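Local coordinates for protein putative Acetyltransferase (PDB 3EFA) that probably transfers an acetyl group from acetyl-coenzyme A to an amine, as a putative N-acetyltransferase of the GNAT family whose substrate is not established, at residues E37-D42 with T61-P66. Sequence-based numbering, arbitrary orientation.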
# COMPACT_ATOMS: atom_id res chain seq x y z
N GLU A 37 -20.44 3.86 5.54
CA GLU A 37 -20.36 4.38 4.17
C GLU A 37 -20.04 5.88 4.12
O GLU A 37 -19.14 6.30 3.37
CB GLU A 37 -21.66 4.13 3.40
CG GLU A 37 -21.70 4.78 2.02
CD GLU A 37 -20.56 4.29 1.12
OE1 GLU A 37 -20.11 3.14 1.33
OE2 GLU A 37 -20.12 5.04 0.21
N PHE A 38 -20.77 6.67 4.91
CA PHE A 38 -20.58 8.12 4.94
C PHE A 38 -19.68 8.49 6.10
O PHE A 38 -19.96 8.15 7.25
CB PHE A 38 -21.94 8.85 4.94
CG PHE A 38 -22.81 8.46 3.77
CD1 PHE A 38 -22.56 8.99 2.49
CD2 PHE A 38 -23.81 7.49 3.91
CE1 PHE A 38 -23.32 8.59 1.38
CE2 PHE A 38 -24.57 7.08 2.82
CZ PHE A 38 -24.33 7.63 1.55
N ASP A 39 -18.58 9.18 5.79
CA ASP A 39 -17.49 9.31 6.76
C ASP A 39 -17.01 10.74 6.88
O ASP A 39 -17.54 11.65 6.22
CB ASP A 39 -16.30 8.38 6.39
CG ASP A 39 -15.54 8.84 5.12
OD1 ASP A 39 -15.87 9.90 4.53
OD2 ASP A 39 -14.58 8.15 4.71
N VAL A 40 -15.98 10.91 7.70
CA VAL A 40 -15.42 12.23 8.00
C VAL A 40 -14.89 12.99 6.77
O VAL A 40 -14.81 14.22 6.80
CB VAL A 40 -14.36 12.14 9.10
CG1 VAL A 40 -13.05 11.53 8.55
CG2 VAL A 40 -14.13 13.51 9.72
N LYS A 41 -14.54 12.29 5.68
CA LYS A 41 -14.12 12.98 4.45
C LYS A 41 -15.28 13.61 3.65
O LYS A 41 -15.06 14.41 2.73
CB LYS A 41 -13.33 12.04 3.53
CG LYS A 41 -12.14 11.37 4.17
CD LYS A 41 -11.03 12.36 4.49
CE LYS A 41 -9.87 11.65 5.19
NZ LYS A 41 -9.00 12.57 5.97
N ASP A 42 -16.52 13.23 3.97
CA ASP A 42 -17.66 13.79 3.24
C ASP A 42 -18.04 15.16 3.78
O ASP A 42 -18.96 15.26 4.58
CB ASP A 42 -18.87 12.86 3.30
CG ASP A 42 -18.68 11.62 2.44
OD1 ASP A 42 -18.37 11.78 1.24
OD2 ASP A 42 -18.85 10.50 2.97
N THR A 61 -20.60 6.90 -10.32
CA THR A 61 -19.90 7.91 -9.52
C THR A 61 -18.61 7.39 -8.87
O THR A 61 -18.44 6.19 -8.65
CB THR A 61 -20.81 8.50 -8.39
OG1 THR A 61 -20.11 9.54 -7.69
CG2 THR A 61 -21.18 7.43 -7.37
N LEU A 62 -17.70 8.31 -8.57
CA LEU A 62 -16.55 8.03 -7.71
C LEU A 62 -16.16 9.27 -6.88
O LEU A 62 -16.51 10.40 -7.23
CB LEU A 62 -15.36 7.48 -8.52
CG LEU A 62 -14.64 8.35 -9.57
CD1 LEU A 62 -13.67 9.35 -8.93
CD2 LEU A 62 -13.90 7.46 -10.57
N ARG A 63 -15.44 9.06 -5.78
CA ARG A 63 -15.03 10.15 -4.90
C ARG A 63 -13.54 10.49 -5.10
O ARG A 63 -12.67 9.60 -5.10
CB ARG A 63 -15.32 9.80 -3.42
CG ARG A 63 -15.00 10.95 -2.41
CD ARG A 63 -15.51 10.67 -0.98
NE ARG A 63 -14.65 9.73 -0.23
CZ ARG A 63 -14.81 9.41 1.05
NH1 ARG A 63 -15.81 9.94 1.77
NH2 ARG A 63 -13.97 8.55 1.62
N LEU A 64 -13.24 11.78 -5.26
CA LEU A 64 -11.85 12.19 -5.42
C LEU A 64 -11.15 12.37 -4.06
O LEU A 64 -11.59 13.18 -3.24
CB LEU A 64 -11.76 13.44 -6.32
CG LEU A 64 -12.31 13.10 -7.72
CD1 LEU A 64 -13.20 14.17 -8.31
CD2 LEU A 64 -11.21 12.68 -8.71
N GLU A 65 -10.09 11.58 -3.83
CA GLU A 65 -9.35 11.56 -2.56
C GLU A 65 -7.83 11.76 -2.77
O GLU A 65 -7.05 10.80 -2.70
CB GLU A 65 -9.61 10.26 -1.79
CG GLU A 65 -11.09 9.86 -1.65
CD GLU A 65 -11.32 8.53 -0.93
OE1 GLU A 65 -10.35 7.97 -0.34
OE2 GLU A 65 -12.47 8.03 -0.95
N PRO A 66 -7.41 13.02 -2.97
CA PRO A 66 -5.97 13.33 -3.14
C PRO A 66 -5.13 12.85 -1.94
O PRO A 66 -5.58 13.01 -0.80
CB PRO A 66 -5.91 14.86 -3.17
CG PRO A 66 -7.33 15.37 -3.01
CD PRO A 66 -8.25 14.21 -2.75
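R63 reaches from strand 57-66 to D39, K41 and D42, and it illustrates how one arginine can tie a surface loop to a sheet by spending each guanidinium nitrogen on a carboxylate. Its CB points toward the loop, and with CG anti to the backbone N (chi1 -176°) the chain runs straight off the strand before bending at chi3. CD passes 3.8 Å from OD1 of D42. Beyond it, NE donates to OE2 of E65, two residues on along the strand, at 2.9 Å; NH2 shares that same oxygen, and both come from one face of the E65 carboxylate. The tip then meets D39 end-on, NH1 to OD1 at 2.8 Å and NH2 to OD2 at 3.2 Å, the two flat groups only 22° apart. NH1 has a second acceptor, D42 OD1 at 3.2 Å, approached from above the carboxylate plane, an oxygen that also hydrogen-bonds the Y48 hydroxyl and forms a salt bridge with R22. CB of K41 lies over one guanidinium face, 3.7 Å from NH1. The type I turn from D39 to D42, closed by D42 N to D39 O, brings the two aspartates together, and D39 N donates back to D42 OD2 at 3.1 Å. Replacing R63 with a leucine would probably leave the D39 and E65 carboxylates without the cation between them, and D42 with Y48 and R22 but no link to this strand. Such a buried arginine at the hub of a salt-bridge network joins the loop between helix 34-37 and strand 48-52 to the mixed sheet of a GNAT fold.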